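Local coordinates for putative uncharacterized protein (PDB 5T8V) that probably loads cohesin onto chromatin as a member of the SCC2/Nipped-B family, and is represented here by its C-terminal HEAT-repeat fragment, at residues Gln29-Ala34 with Thr50-Ala55; Leu430-Met435 with Ser604-Ala609; Val705-Met710 with Glu741-Asp746. One frame throughout, in Å; residues are numbered along the deposited sequence.

Overall arrangement
From the N terminus, contact 1 comes first: helix 9-36 is followed by the hairpin of strands 44-46 and 52-54, whose second strand packs back on the helix's last turns. Contact 2 closes a long loop: 168 mostly helical residues separate its segments, and it brings the connection between helices 590-602 and 610-619 back to helix 423-440. Contact 3 closes a short local loop of 30 residues, setting helix 742-755 beside helix 703-719. Each contact closes before the next opens, so none nest or cross. They lie well apart along the elongated chain, with nearest atoms about 48 Å apart between contacts 1 and 2 and about 26 Å between contacts 2 and 3.

Contact 1: Gln29-Ala34 with Thr50-Ala55; sequences QAVDRA and TEATLA
Val31 meets the strand with both of its methyls. CG1, anti to the backbone N (chi1 174°), lies on Ala52: Val31 CG1 is 4.0 Å from Ala52 CB and 3.4 Å from Ala52 O. The second branch, Val31 CG2, comes within 3.7 Å of Leu54 CD2 and also passes near Ala52 O; the valine and leucine side chains cross at about a right angle, the leucine reaching in with one methyl. A beta-branched residue suits this place because its fork can touch two residues of the strand at once. Small Ala52 lets the strand come close, with Val31 CA 6.0 Å from Ala52 CA. Tyr85 of helix 81-96 and Ala44 of strand 44-46 also touch Val31. The segment 52-54 is one strand of a two-stranded antiparallel hairpin, paired with strand 44-46, that packs on the C-terminal part of helix 9-36; the short axes lie 8.2 Å apart and run at 146°. Thr53 points away from the helix and touches Ser92 of helix 81-96, while its backbone bonds to Ile45. With an alanine here in place of Val31, a gap would probably open between helix and strand, costing Leu54 CD2 its contact with CG2 and Ala52 its contact with CG1. One turn further along the helix, Ala34 CB faces Ala52 CB at 4.3 Å.

Contact 2: Leu430-Met435 with Ser604-Ala609; sequences LLMLMM and SQFCEA
Gln605 NE2 rests against the forked end of Leu433, at 3.6 Å from both Leu433 CD1 and Leu433 CD2. This is a van der Waals contact: the glutamine and leucine side chains cross at about a right angle, and the NE2 end of the amide is carried onto the two methyls by an extended glutamine chain with CG anti to the backbone N (chi1 -174°). A long polar side chain suits this exposed edge because it can span the gap to the leucine. Deeper in, Met432 carries the packing. Bends at chi2 (-87°) and chi3 (-70°) fold its chain over, placing Met432 CE 3.5 Å from Ala609 CB and 3.8 Å from Gln605 O. The arrangement is helix-to-connection packing within a largely helical HEAT-repeat solenoid: helix 423-440 is met by the link between helices 590-602 and 610-619. The flexible methionine fits against small Ala609, whose methyl points at it. Phe606 presents its edge to the methionine near the ring plane, with Phe606 CD1 at 4.1 Å from Met432 CB, and reaches on to Ile463 of helix 446-474, which also supplies Met459 against Met432.

Contact 3: Val705-Met710 with Glu741-Asp746; sequences VRKRAM and EESVRD
Lys707 turns its CG away from its own carbonyl carbon, the two being anti (chi1 -62°), and bends again at chi3, a course that takes the aliphatic part past Val744 and the amine on to Ser743. Met710 curls at its far end (chi3 64°), turning its methyl to the same valine. Val744 receives both with a single branch: Val744 CG2 lies 3.7 Å from Met710 CE and 4.0 Å from Lys707 CG. The methionine approaches it at about a right angle and the lysine at a slant. A compact valine suits the middle of this interface, while long flexible chains opposite can shape themselves around it; Leu747, on the next turn of helix 742-755, also touches both of them. At the outer edge Lys707 NZ makes a weak hydrogen bond of 3.4 Å to Ser743 OG, so the lysine combines an apolar stem with a polar tip suited to a solvent border. On the other flank Arg706 NH2 is 4.4 Å from Glu741 CB, and the acid of Glu741 remains too distant for a salt bridge. The guanidinium instead makes its salt bridge with Asp739, just before the segment, which ties it to the turn leading into helix 742-755. The two short helical axes run nearly parallel, at 10° and 10.2 Å apart, with helix 723-735 between them in sequence. An aspartate followed five residues later by Val-Arg occurs at both Asp700 and Asp739; this recurring pattern, with Arg706 of one helix pairing with Asp739 in the turn before the next, parallel helix, is consistent with the Asp/Arg pattern of HEAT repeats stacked in a solenoid.

Contact 1: Gln29-Ala34 with Thr50-Ala55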
loop_
_atom_site.group_PDB
_atom_site.type_symbol
_atom_site.label_atom_id
_atom_site.label_comp_id
_atom_site.label_asym_id
_atom_site.label_seq_id
_atom_site.Cartn_x
_atom_site.Cartn_y
_atom_site.Cartn_z
ATOM N N GLN A 29 -51.344 51.331 -40.068
ATOM C CA GLN A 29 -52.474 51.332 -40.992
ATOM C C GLN A 29 -52.985 49.922 -41.260
ATOM O O GLN A 29 -54.143 49.762 -41.660
ATOM C CB GLN A 29 -52.099 52.031 -42.301
ATOM C CG GLN A 29 -50.992 51.373 -43.104
ATOM C CD GLN A 29 -50.420 52.310 -44.157
ATOM O OE1 GLN A 29 -50.856 53.454 -44.286
ATOM N NE2 GLN A 29 -49.442 51.827 -44.915
ATOM N N ALA A 30 -52.154 48.898 -41.038
ATOM C CA ALA A 30 -52.663 47.531 -41.036
ATOM C C ALA A 30 -53.634 47.317 -39.880
ATOM O O ALA A 30 -54.657 46.642 -40.037
ATOM C CB ALA A 30 -51.506 46.534 -40.957
ATOM N N VAL A 31 -53.332 47.890 -38.712
ATOM C CA VAL A 31 -54.269 47.835 -37.594
ATOM C C VAL A 31 -55.545 48.592 -37.940
ATOM O O VAL A 31 -56.658 48.118 -37.676
ATOM C CB VAL A 31 -53.611 48.387 -36.314
ATOM C CG1 VAL A 31 -54.621 48.475 -35.176
ATOM C CG2 VAL A 31 -52.436 47.513 -35.903
ATOM N N ASP A 32 -55.408 49.781 -38.534
ATOM C CA ASP A 32 -56.587 50.537 -38.950
ATOM C C ASP A 32 -57.468 49.703 -39.870
ATOM O O ASP A 32 -58.689 49.631 -39.686
ATOM C CB ASP A 32 -56.166 51.835 -39.643
ATOM C CG ASP A 32 -55.740 52.909 -38.665
ATOM O OD1 ASP A 32 -56.386 53.041 -37.604
ATOM O OD2 ASP A 32 -54.760 53.624 -38.959
ATOM N N ARG A 33 -56.862 49.064 -40.873
ATOM C CA ARG A 33 -57.631 48.219 -41.781
ATOM C C ARG A 33 -58.271 47.056 -41.037
ATOM O O ARG A 33 -59.401 46.660 -41.343
ATOM C CB ARG A 33 -56.729 47.702 -42.899
ATOM C CG ARG A 33 -57.470 47.000 -44.025
ATOM C CD ARG A 33 -56.565 46.013 -44.738
ATOM N NE ARG A 33 -55.225 46.557 -44.951
ATOM C CZ ARG A 33 -54.192 45.849 -45.396
ATOM N NH1 ARG A 33 -54.333 44.560 -45.678
ATOM N NH2 ARG A 33 -53.012 46.432 -45.556
ATOM N N ALA A 34 -57.563 46.492 -40.057
ATOM C CA ALA A 34 -58.103 45.373 -39.299
ATOM C C ALA A 34 -59.242 45.790 -38.377
ATOM O O ALA A 34 -60.020 44.931 -37.956
ATOM C CB ALA A 34 -56.994 44.708 -38.482
ATOM N N THR A 50 -62.913 47.537 -31.208
ATOM C CA THR A 50 -62.115 48.696 -30.842
ATOM C C THR A 50 -60.629 48.392 -30.728
ATOM O O THR A 50 -59.818 49.310 -30.892
ATOM C CB THR A 50 -62.600 49.290 -29.508
ATOM O OG1 THR A 50 -61.946 50.542 -29.271
ATOM C CG2 THR A 50 -62.316 48.341 -28.343
ATOM N N GLU A 51 -60.251 47.144 -30.463
ATOM C CA GLU A 51 -58.860 46.743 -30.331
ATOM C C GLU A 51 -58.453 45.843 -31.491
ATOM O O GLU A 51 -59.286 45.172 -32.108
ATOM C CB GLU A 51 -58.621 46.011 -29.006
ATOM C CG GLU A 51 -58.446 46.928 -27.808
ATOM C CD GLU A 51 -58.234 46.161 -26.515
ATOM O OE1 GLU A 51 -58.847 46.533 -25.492
ATOM O OE2 GLU A 51 -57.461 45.179 -26.527
ATOM N N ALA A 52 -57.152 45.839 -31.779
ATOM C CA ALA A 52 -56.580 44.991 -32.818
ATOM C C ALA A 52 -55.062 45.036 -32.711
ATOM O O ALA A 52 -54.463 46.116 -32.764
ATOM C CB ALA A 52 -57.043 45.437 -34.205
ATOM N N THR A 53 -54.432 43.876 -32.558
ATOM C CA THR A 53 -53.028 43.810 -32.186
ATOM C C THR A 53 -52.159 43.495 -33.401
ATOM O O THR A 53 -52.643 43.287 -34.513
ATOM C CB THR A 53 -52.824 42.768 -31.087
ATOM O OG1 THR A 53 -53.240 41.482 -31.563
ATOM C CG2 THR A 53 -53.630 43.135 -29.849
ATOM N N LEU A 54 -50.847 43.474 -33.179
ATOM C CA LEU A 54 -49.891 43.113 -34.214
ATOM C C LEU A 54 -49.575 41.627 -34.119
ATOM O O LEU A 54 -49.425 41.080 -33.023
ATOM C CB LEU A 54 -48.608 43.936 -34.074
ATOM C CG LEU A 54 -48.752 45.455 -34.222
ATOM C CD1 LEU A 54 -47.452 46.152 -33.866
ATOM C CD2 LEU A 54 -49.179 45.831 -35.632
ATOM N N ALA A 55 -49.481 40.975 -35.273
ATOM C CA ALA A 55 -49.204 39.548 -35.300
ATOM C C ALA A 55 -47.746 39.277 -34.934
ATOM O O ALA A 55 -46.894 40.168 -34.950
ATOM C CB ALA A 55 -49.521 38.965 -36.674
#

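Contact 2: Leu430-Met435 with Ser604-Ala609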
loop_
_atom_site.group_PDB
_atom_site.type_symbol
_atom_site.label_atom_id
_atom_site.label_comp_id
_atom_site.label_asym_id
_atom_site.label_seq_id
_atom_site.Cartn_x
_atom_site.Cartn_y
_atom_site.Cartn_z
ATOM N N LEU A 430 -8.825 25.679 -4.657
ATOM C CA LEU A 430 -9.337 25.946 -3.318
ATOM C C LEU A 430 -9.764 24.657 -2.627
ATOM O O LEU A 430 -9.527 24.478 -1.425
ATOM C CB LEU A 430 -10.497 26.936 -3.391
ATOM C CG LEU A 430 -10.151 28.284 -4.024
ATOM C CD1 LEU A 430 -11.379 29.164 -4.078
ATOM C CD2 LEU A 430 -9.036 28.981 -3.269
ATOM N N LEU A 431 -10.387 23.743 -3.371
ATOM C CA LEU A 431 -10.746 22.455 -2.791
ATOM C C LEU A 431 -9.507 21.731 -2.277
ATOM O O LEU A 431 -9.507 21.188 -1.166
ATOM C CB LEU A 431 -11.483 21.609 -3.829
ATOM C CG LEU A 431 -12.459 20.560 -3.293
ATOM C CD1 LEU A 431 -13.431 20.142 -4.379
ATOM C CD2 LEU A 431 -11.722 19.351 -2.769
ATOM N N MET A 432 -8.432 21.735 -3.065
ATOM C CA MET A 432 -7.203 21.062 -2.661
ATOM C C MET A 432 -6.617 21.700 -1.408
ATOM O O MET A 432 -6.273 21.003 -0.447
ATOM C CB MET A 432 -6.197 21.090 -3.814
ATOM C CG MET A 432 -4.829 20.528 -3.465
ATOM S SD MET A 432 -3.726 21.761 -2.748
ATOM C CE MET A 432 -3.411 22.806 -4.169
ATOM N N LEU A 433 -6.484 23.029 -1.402
ATOM C CA LEU A 433 -5.993 23.711 -0.208
ATOM C C LEU A 433 -6.818 23.329 1.013
ATOM O O LEU A 433 -6.273 23.107 2.102
ATOM C CB LEU A 433 -6.022 25.224 -0.415
ATOM C CG LEU A 433 -5.129 25.776 -1.528
ATOM C CD1 LEU A 433 -5.362 27.271 -1.702
ATOM C CD2 LEU A 433 -3.657 25.489 -1.249
ATOM N N MET A 434 -8.137 23.231 0.845
ATOM C CA MET A 434 -8.998 22.902 1.972
ATOM C C MET A 434 -8.761 21.476 2.456
ATOM O O MET A 434 -8.738 21.223 3.667
ATOM C CB MET A 434 -10.457 23.105 1.580
ATOM C CG MET A 434 -11.430 22.929 2.731
ATOM S SD MET A 434 -13.046 23.626 2.372
ATOM C CE MET A 434 -12.660 25.377 2.355
ATOM N N MET A 435 -8.586 20.529 1.532
ATOM C CA MET A 435 -8.374 19.144 1.944
ATOM C C MET A 435 -7.017 18.967 2.613
ATOM O O MET A 435 -6.914 18.298 3.648
ATOM C CB MET A 435 -8.510 18.208 0.742
ATOM C CG MET A 435 -9.890 18.228 0.115
ATOM S SD MET A 435 -11.207 17.898 1.302
ATOM C CE MET A 435 -12.562 18.804 0.561
ATOM N N SER A 604 0.343 26.707 -12.201
ATOM C CA SER A 604 -0.719 27.153 -11.316
ATOM C C SER A 604 -0.497 26.596 -9.915
ATOM O O SER A 604 0.201 25.600 -9.718
ATOM C CB SER A 604 -2.086 26.714 -11.839
ATOM O OG SER A 604 -2.289 25.322 -11.652
ATOM N N GLN A 605 -1.105 27.259 -8.931
ATOM C CA GLN A 605 -0.943 26.828 -7.548
ATOM C C GLN A 605 -1.508 25.432 -7.328
ATOM O O GLN A 605 -1.050 24.708 -6.437
ATOM C CB GLN A 605 -1.610 27.832 -6.608
ATOM C CG GLN A 605 -1.377 27.545 -5.140
ATOM C CD GLN A 605 -2.091 28.521 -4.229
ATOM O OE1 GLN A 605 -2.660 29.518 -4.684
ATOM N NE2 GLN A 605 -2.071 28.236 -2.930
ATOM N N PHE A 606 -2.492 25.028 -8.133
ATOM C CA PHE A 606 -3.068 23.693 -7.996
ATOM C C PHE A 606 -2.064 22.617 -8.399
ATOM O O PHE A 606 -1.713 21.744 -7.597
ATOM C CB PHE A 606 -4.342 23.590 -8.837
ATOM C CG PHE A 606 -4.881 22.194 -8.956
ATOM C CD1 PHE A 606 -5.335 21.513 -7.840
ATOM C CD2 PHE A 606 -4.944 21.567 -10.187
ATOM C CE1 PHE A 606 -5.834 20.231 -7.948
ATOM C CE2 PHE A 606 -5.442 20.284 -10.302
ATOM C CZ PHE A 606 -5.889 19.615 -9.181
ATOM N N CYS A 607 -1.586 22.665 -9.644
ATOM C CA CYS A 607 -0.688 21.624 -10.132
ATOM C C CYS A 607 0.644 21.644 -9.395
ATOM O O CYS A 607 1.231 20.586 -9.140
ATOM C CB CYS A 607 -0.466 21.784 -11.634
ATOM S SG CYS A 607 -1.906 21.360 -12.631
ATOM N N GLU A 608 1.140 22.831 -9.046
ATOM C CA GLU A 608 2.409 22.927 -8.340
ATOM C C GLU A 608 2.384 22.214 -6.995
ATOM O O GLU A 608 3.451 21.976 -6.421
ATOM C CB GLU A 608 2.794 24.395 -8.146
ATOM C CG GLU A 608 3.311 25.076 -9.410
ATOM C CD GLU A 608 3.817 26.490 -9.156
ATOM O OE1 GLU A 608 3.536 27.044 -8.069
ATOM O OE2 GLU A 608 4.500 27.049 -10.043
ATOM N N ALA A 609 1.204 21.868 -6.479
ATOM C CA ALA A 609 1.100 21.137 -5.222
ATOM C C ALA A 609 1.317 19.638 -5.385
ATOM O O ALA A 609 1.463 18.940 -4.373
ATOM C CB ALA A 609 -0.268 21.385 -4.588
#

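Contact 3: Val705-Met710 with Glu741-Asp746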
loop_
_atom_site.group_PDB
_atom_site.type_symbol
_atom_site.label_atom_id
_atom_site.label_comp_id
_atom_site.label_asym_id
_atom_site.label_seq_id
_atom_site.Cartn_x
_atom_site.Cartn_y
_atom_site.Cartn_z
ATOM N N VAL A 705 1.601 -12.823 2.900
ATOM C CA VAL A 705 2.530 -11.904 2.251
ATOM C C VAL A 705 3.729 -12.664 1.700
ATOM O O VAL A 705 4.267 -12.310 0.645
ATOM C CB VAL A 705 2.953 -10.793 3.234
ATOM C CG1 VAL A 705 3.687 -11.372 4.431
ATOM C CG2 VAL A 705 3.805 -9.751 2.531
ATOM N N ARG A 706 4.167 -13.715 2.396
ATOM C CA ARG A 706 5.251 -14.543 1.878
ATOM C C ARG A 706 4.840 -15.218 0.575
ATOM O O ARG A 706 5.566 -15.166 -0.424
ATOM C CB ARG A 706 5.659 -15.587 2.919
ATOM C CG ARG A 706 6.431 -15.019 4.101
ATOM C CD ARG A 706 6.863 -16.112 5.070
ATOM N NE ARG A 706 5.736 -16.685 5.801
ATOM C CZ ARG A 706 5.851 -17.577 6.780
ATOM N NH1 ARG A 706 7.049 -18.006 7.160
ATOM N NH2 ARG A 706 4.767 -18.040 7.386
ATOM N N LYS A 707 3.665 -15.852 0.569
ATOM C CA LYS A 707 3.176 -16.517 -0.634
ATOM C C LYS A 707 3.111 -15.545 -1.806
ATOM O O LYS A 707 3.574 -15.852 -2.913
ATOM C CB LYS A 707 1.805 -17.139 -0.358
ATOM C CG LYS A 707 1.830 -18.209 0.732
ATOM C CD LYS A 707 0.450 -18.485 1.318
ATOM C CE LYS A 707 -0.401 -19.357 0.406
ATOM N NZ LYS A 707 -1.665 -19.783 1.072
ATOM N N ARG A 708 2.551 -14.355 -1.579
ATOM C CA ARG A 708 2.487 -13.357 -2.641
ATOM C C ARG A 708 3.884 -12.983 -3.122
ATOM O O ARG A 708 4.150 -12.932 -4.332
ATOM C CB ARG A 708 1.737 -12.118 -2.150
ATOM C CG ARG A 708 1.654 -11.009 -3.186
ATOM C CD ARG A 708 0.594 -9.983 -2.828
ATOM N NE ARG A 708 0.382 -9.028 -3.913
ATOM C CZ ARG A 708 -0.606 -8.140 -3.950
ATOM N NH1 ARG A 708 -1.487 -8.075 -2.960
ATOM N NH2 ARG A 708 -0.716 -7.315 -4.982
ATOM N N ALA A 709 4.797 -12.725 -2.184
ATOM C CA ALA A 709 6.146 -12.311 -2.550
ATOM C C ALA A 709 6.858 -13.371 -3.381
ATOM O O ALA A 709 7.642 -13.033 -4.276
ATOM C CB ALA A 709 6.957 -11.991 -1.294
ATOM N N MET A 710 6.610 -14.652 -3.106
ATOM C CA MET A 710 7.286 -15.700 -3.860
ATOM C C MET A 710 6.585 -16.030 -5.171
ATOM O O MET A 710 7.235 -16.540 -6.092
ATOM C CB MET A 710 7.439 -16.960 -3.005
ATOM C CG MET A 710 6.156 -17.552 -2.466
ATOM S SD MET A 710 6.477 -18.967 -1.388
ATOM C CE MET A 710 7.369 -18.201 -0.035
ATOM N N GLU A 741 4.192 -22.797 8.126
ATOM C CA GLU A 741 2.917 -23.043 7.466
ATOM C C GLU A 741 3.078 -24.112 6.389
ATOM O O GLU A 741 4.162 -24.308 5.834
ATOM C CB GLU A 741 2.379 -21.748 6.854
ATOM C CG GLU A 741 0.870 -21.719 6.680
ATOM C CD GLU A 741 0.136 -21.536 7.996
ATOM O OE1 GLU A 741 0.807 -21.450 9.046
ATOM O OE2 GLU A 741 -1.112 -21.475 7.980
ATOM N N GLU A 742 1.982 -24.813 6.097
ATOM C CA GLU A 742 2.007 -25.934 5.162
ATOM C C GLU A 742 1.723 -25.491 3.728
ATOM O O GLU A 742 2.460 -25.852 2.802
ATOM C CB GLU A 742 0.988 -26.993 5.601
ATOM C CG GLU A 742 1.039 -28.294 4.807
ATOM C CD GLU A 742 2.308 -29.085 5.057
ATOM O OE1 GLU A 742 3.023 -28.773 6.033
ATOM O OE2 GLU A 742 2.591 -30.019 4.278
ATOM N N SER A 743 0.655 -24.714 3.533
ATOM C CA SER A 743 0.305 -24.247 2.195
ATOM C C SER A 743 1.483 -23.547 1.529
ATOM O O SER A 743 1.676 -23.656 0.312
ATOM C CB SER A 743 -0.902 -23.311 2.272
ATOM O OG SER A 743 -0.666 -22.244 3.176
ATOM N N VAL A 744 2.286 -22.826 2.314
ATOM C CA VAL A 744 3.439 -22.137 1.746
ATOM C C VAL A 744 4.495 -23.137 1.298
ATOM O O VAL A 744 5.191 -22.908 0.303
ATOM C CB VAL A 744 4.009 -21.127 2.757
ATOM C CG1 VAL A 744 4.621 -21.842 3.944
ATOM C CG2 VAL A 744 5.027 -20.219 2.087
ATOM N N ARG A 745 4.647 -24.252 2.019
ATOM C CA ARG A 745 5.537 -25.310 1.555
ATOM C C ARG A 745 5.037 -25.885 0.238
ATOM O O ARG A 745 5.811 -26.067 -0.711
ATOM C CB ARG A 745 5.649 -26.421 2.600
ATOM C CG ARG A 745 6.158 -25.983 3.957
ATOM C CD ARG A 745 6.196 -27.170 4.909
ATOM N NE ARG A 745 5.906 -26.795 6.290
ATOM C CZ ARG A 745 5.699 -27.667 7.273
ATOM N NH1 ARG A 745 5.749 -28.972 7.031
ATOM N NH2 ARG A 745 5.440 -27.236 8.500
ATOM N N ASP A 746 3.739 -26.188 0.165
ATOM C CA ASP A 746 3.169 -26.685 -1.082
ATOM C C ASP A 746 3.450 -25.725 -2.232
ATOM O O ASP A 746 3.807 -26.152 -3.338
ATOM C CB ASP A 746 1.663 -26.902 -0.919
ATOM C CG ASP A 746 1.331 -27.891 0.182
ATOM O OD1 ASP A 746 2.158 -28.789 0.446
ATOM O OD2 ASP A 746 0.243 -27.770 0.783
#